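Local coordinates for protein PaxB (Photorhabdus luminescens, PDB 6EK4) that probably acts as one component of a two-component alpha-helical pore-forming toxin of the YaxAB type, at residues G121-L126 against Q315-I320; E162-I167 against I273-V278. All coordinates share one frame; numbering follows the deposited sequence.

The two contacts lie on opposite sides of the centre of this elongated, all-helical chain, their centres about 63 Å apart and their nearest atoms about 45 Å apart. Helix 247-321 runs through both: 273-278 enters contact 2, and 315-320, close to the helix's C-terminal end, enters contact 1. The partners are the consecutive helices 101-141 and 149-193. In chain order the segments run 121-126, 162-167, 273-278, 315-320, so contact 2 is nested within the part of the chain that contact 1 closes. Contact 1 is buried within a bundle of several helices, whereas contact 2 is only partly buried. One long helix thus connects widely separated regions of a rod-like molecule, consistent with an alpha-helical pore-forming toxin.

Contact 1: G121-L126 against Q315-I320; sequences GVIRSL and QLQNTI
Ile123 and Leu316 face each other between helices 101-141 and 247-321, their CA atoms 7.1 Å apart, and account for most of the buried surface. Their side chains run antiparallel alongside each other, with CG1 of Ile123 4.0 Å from CB of Leu316. The CD1 methyl of Ile123 reaches farther along the partner helix, to the backbone of Leu316 and Gln317 and, more loosely, to CD1 of Ile320 at 4.4 Å. A second apolar cluster forms at the end of Leu316: its CD1 is 3.5 Å from CG2 of Val122 and 3.9 Å from CD1 of Leu126. Both neighbours lie roughly perpendicular to the leucine side chain, so a single methyl meets two residues one helical turn apart on helix 101-141.

The polar element is Gln317, which borders this apolar patch. Its CG stands anti to the backbone N (chi1 -172°), and a bend at chi2 (65°) brings OE1 of Gln317 to 3.4 Å from CD1 of Ile123; this is a van der Waals approach, while NE2 is hydrogen-bonded to Asp321. No hydrogen bond joins the two segments.

Ile320 also packs on Leu115 and Val119 of helix 101-141. Val71 and Leu72 of helix 42-73 also touch Val122, while Leu329 and Ile332 of helix 326-348 pack on Leu316. With the two segment axes 10.1 Å apart and running at 157°, this is near-antiparallel packing inside an alpha-helical bundle.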
# COMPACT_ATOMS: atom_id res chain seq x y z
N GLY A 121 5.63 -14.44 40.74
CA GLY A 121 5.64 -15.31 39.56
C GLY A 121 4.84 -14.78 38.39
O GLY A 121 5.29 -14.86 37.25
N VAL A 122 3.64 -14.25 38.65
CA VAL A 122 2.80 -13.71 37.58
C VAL A 122 3.38 -12.40 37.03
O VAL A 122 3.18 -12.08 35.86
CB VAL A 122 1.33 -13.49 38.03
CG1 VAL A 122 0.78 -14.74 38.72
CG2 VAL A 122 1.19 -12.28 38.94
N ILE A 123 4.10 -11.66 37.87
CA ILE A 123 4.80 -10.45 37.44
C ILE A 123 5.92 -10.81 36.46
O ILE A 123 6.13 -10.11 35.47
CB ILE A 123 5.35 -9.65 38.65
CG1 ILE A 123 4.19 -9.00 39.41
CG2 ILE A 123 6.33 -8.58 38.20
CD1 ILE A 123 4.54 -8.57 40.82
N ARG A 124 6.63 -11.90 36.74
CA ARG A 124 7.67 -12.38 35.82
C ARG A 124 7.08 -12.85 34.49
O ARG A 124 7.70 -12.68 33.44
CB ARG A 124 8.48 -13.52 36.46
CG ARG A 124 9.48 -13.05 37.51
CD ARG A 124 10.52 -14.11 37.81
NE ARG A 124 9.91 -15.36 38.27
CZ ARG A 124 9.47 -15.59 39.51
NH1 ARG A 124 9.55 -14.66 40.45
NH2 ARG A 124 8.93 -16.77 39.80
N SER A 125 5.88 -13.42 34.53
CA SER A 125 5.16 -13.81 33.31
C SER A 125 4.73 -12.59 32.50
O SER A 125 4.84 -12.60 31.27
CB SER A 125 3.94 -14.67 33.64
OG SER A 125 4.34 -15.96 34.08
N LEU A 126 4.24 -11.56 33.18
CA LEU A 126 3.83 -10.32 32.51
C LEU A 126 5.04 -9.59 31.91
O LEU A 126 4.96 -9.07 30.79
CB LEU A 126 3.09 -9.39 33.48
CG LEU A 126 1.67 -9.82 33.85
CD1 LEU A 126 1.22 -9.16 35.15
CD2 LEU A 126 0.69 -9.49 32.72
N GLN A 315 1.33 -2.81 38.78
CA GLN A 315 0.11 -2.72 39.58
C GLN A 315 0.10 -3.80 40.67
O GLN A 315 -0.26 -3.53 41.82
CB GLN A 315 -1.12 -2.87 38.69
CG GLN A 315 -2.43 -2.45 39.34
CD GLN A 315 -3.59 -2.43 38.35
OE1 GLN A 315 -3.59 -3.17 37.37
NE2 GLN A 315 -4.58 -1.59 38.62
N LEU A 316 0.50 -5.01 40.30
CA LEU A 316 0.62 -6.12 41.25
C LEU A 316 1.85 -5.96 42.15
O LEU A 316 1.87 -6.44 43.28
CB LEU A 316 0.69 -7.46 40.51
CG LEU A 316 -0.53 -7.83 39.66
CD1 LEU A 316 -0.23 -9.05 38.81
CD2 LEU A 316 -1.75 -8.07 40.53
N GLN A 317 2.88 -5.28 41.63
CA GLN A 317 4.10 -5.02 42.40
C GLN A 317 3.80 -4.11 43.59
O GLN A 317 4.23 -4.38 44.71
CB GLN A 317 5.16 -4.37 41.50
CG GLN A 317 6.53 -4.22 42.15
CD GLN A 317 7.20 -5.54 42.47
OE1 GLN A 317 7.13 -6.49 41.69
NE2 GLN A 317 7.85 -5.62 43.63
N ASN A 318 3.05 -3.03 43.34
CA ASN A 318 2.70 -2.07 44.38
C ASN A 318 1.76 -2.65 45.45
O ASN A 318 1.68 -2.12 46.56
CB ASN A 318 2.08 -0.81 43.76
CG ASN A 318 3.05 -0.05 42.88
OD1 ASN A 318 4.27 -0.17 43.02
ND2 ASN A 318 2.51 0.75 41.97
N THR A 319 1.05 -3.72 45.10
CA THR A 319 0.18 -4.42 46.04
C THR A 319 0.99 -5.20 47.07
O THR A 319 0.58 -5.33 48.23
CB THR A 319 -0.78 -5.38 45.32
OG1 THR A 319 -1.45 -4.68 44.26
CG2 THR A 319 -1.82 -5.95 46.28
N ILE A 320 2.15 -5.73 46.65
CA ILE A 320 2.99 -6.55 47.53
C ILE A 320 4.29 -5.86 47.98
O ILE A 320 5.14 -6.50 48.60
CB ILE A 320 3.33 -7.91 46.87
CG1 ILE A 320 4.24 -7.75 45.65
CG2 ILE A 320 2.04 -8.63 46.48
CD1 ILE A 320 4.85 -9.05 45.17

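Contact 2: E162-I167 against I273-V278; sequences EIQADI and IQLKGV
An antiparallel pair of long helices, 149-193 and 247-321, is joined here by Ile163 packing against Gln274, Leu275 and Val278. The segment axes approach to 10.1 Å at an angle of 155°, and the nearest CA atoms belong to Ile163 and Leu275.

Ile163 divides its two branches between different neighbours. CG2 of Ile163, anti to the backbone N, lies 4.0 Å from CD1 of Leu275 and equally near its CB, the two side chains passing flank to flank with their ends pointing opposite ways. The other branch carries CD1 of Ile163 to the CB of Gln274 at 3.9 Å and to CG1 of Val278 at 4.1 Å. Ile163 therefore spans positions on successive turns of the opposing helix.

Leu275 answers with a similar division. Its CG is anti to the backbone N (chi1 -171°), and the fork beyond it sets CD1 against Gln164 as well as Ile163, and CD2 against Ile167. CG of Gln164 is 3.9 Å from CD1 of Leu275, the glutamine chain lying nearly square across the leucine; CD1 of Ile167 meets CD2 of Leu275 at 3.8 Å. Such interleaving of aliphatic side chains gives this antiparallel helix pair of the elongated fold an apolar seam, with no hydrogen bond between the two segments.

Glutamines border the seam and contribute their aliphatic parts, CG in Gln164 and CB in Gln274. The amide of Gln274 makes weak hydrogen bonds to Arg159 and to the carbonyl O of Asp270. Farther along, Leu271 touches Ile167, while the side chains of Glu156, Arg159 and Lys160 lie against Val278.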
# COMPACT_ATOMS: atom_id res chain seq x y z
N GLU A 162 6.76 13.20 -18.78
CA GLU A 162 7.37 13.45 -20.09
C GLU A 162 7.11 12.34 -21.11
O GLU A 162 7.10 12.60 -22.31
CB GLU A 162 8.88 13.74 -19.96
CG GLU A 162 9.73 12.65 -19.31
CD GLU A 162 11.18 13.07 -19.12
OE1 GLU A 162 11.63 14.01 -19.81
OE2 GLU A 162 11.87 12.46 -18.27
N ILE A 163 6.89 11.10 -20.65
CA ILE A 163 6.48 10.01 -21.54
C ILE A 163 5.05 10.25 -22.03
O ILE A 163 4.78 10.13 -23.22
CB ILE A 163 6.59 8.62 -20.86
CG1 ILE A 163 8.06 8.21 -20.74
CG2 ILE A 163 5.83 7.56 -21.65
CD1 ILE A 163 8.30 7.03 -19.83
N GLN A 164 4.15 10.58 -21.11
CA GLN A 164 2.77 10.92 -21.46
C GLN A 164 2.72 12.14 -22.38
O GLN A 164 1.89 12.20 -23.29
CB GLN A 164 1.93 11.17 -20.21
CG GLN A 164 1.52 9.91 -19.47
CD GLN A 164 0.64 10.18 -18.26
OE1 GLN A 164 -0.38 9.51 -18.06
NE2 GLN A 164 1.03 11.16 -17.45
N ALA A 165 3.61 13.11 -22.13
CA ALA A 165 3.72 14.31 -22.96
C ALA A 165 4.23 13.98 -24.37
O ALA A 165 3.79 14.58 -25.35
CB ALA A 165 4.62 15.33 -22.29
N ASP A 166 5.17 13.04 -24.45
CA ASP A 166 5.73 12.61 -25.73
C ASP A 166 4.68 11.89 -26.57
O ASP A 166 4.49 12.19 -27.74
CB ASP A 166 6.95 11.71 -25.51
CG ASP A 166 7.85 11.62 -26.73
OD1 ASP A 166 7.49 12.14 -27.81
OD2 ASP A 166 8.94 11.02 -26.61
N ILE A 167 3.98 10.94 -25.94
CA ILE A 167 2.88 10.21 -26.59
C ILE A 167 1.82 11.18 -27.13
O ILE A 167 1.34 11.00 -28.26
CB ILE A 167 2.22 9.20 -25.62
CG1 ILE A 167 3.19 8.04 -25.32
CG2 ILE A 167 0.92 8.64 -26.20
CD1 ILE A 167 2.80 7.21 -24.11
N ILE A 273 5.27 0.97 -23.96
CA ILE A 273 5.96 -0.06 -23.18
C ILE A 273 6.63 0.57 -21.96
O ILE A 273 6.50 0.07 -20.85
CB ILE A 273 7.01 -0.82 -24.03
CG1 ILE A 273 6.31 -1.67 -25.09
CG2 ILE A 273 7.89 -1.70 -23.15
CD1 ILE A 273 7.19 -2.06 -26.25
N GLN A 274 7.34 1.68 -22.18
CA GLN A 274 7.97 2.43 -21.09
C GLN A 274 6.95 2.95 -20.08
O GLN A 274 7.23 3.02 -18.88
CB GLN A 274 8.79 3.60 -21.63
CG GLN A 274 10.01 3.21 -22.46
CD GLN A 274 10.70 4.42 -23.07
OE1 GLN A 274 11.27 5.24 -22.36
NE2 GLN A 274 10.65 4.53 -24.39
N LEU A 275 5.77 3.32 -20.57
CA LEU A 275 4.70 3.86 -19.72
C LEU A 275 4.15 2.80 -18.75
O LEU A 275 3.87 3.11 -17.59
CB LEU A 275 3.56 4.42 -20.58
CG LEU A 275 2.47 5.21 -19.86
CD1 LEU A 275 3.05 6.39 -19.09
CD2 LEU A 275 1.42 5.69 -20.86
N LYS A 276 4.00 1.57 -19.23
CA LYS A 276 3.63 0.45 -18.35
C LYS A 276 4.70 0.22 -17.29
O LYS A 276 4.38 -0.14 -16.15
CB LYS A 276 3.41 -0.83 -19.16
CG LYS A 276 2.12 -0.87 -19.96
CD LYS A 276 1.76 -2.30 -20.33
CE LYS A 276 0.63 -2.35 -21.34
NZ LYS A 276 0.12 -3.74 -21.53
N GLY A 277 5.96 0.41 -17.66
CA GLY A 277 7.08 0.25 -16.75
C GLY A 277 7.05 1.22 -15.58
O GLY A 277 7.12 0.81 -14.42
N VAL A 278 6.93 2.51 -15.89
CA VAL A 278 6.89 3.54 -14.84
C VAL A 278 5.63 3.42 -13.98
O VAL A 278 5.70 3.60 -12.76
CB VAL A 278 7.01 4.99 -15.41
CG1 VAL A 278 8.32 5.16 -16.15
CG2 VAL A 278 5.83 5.35 -16.30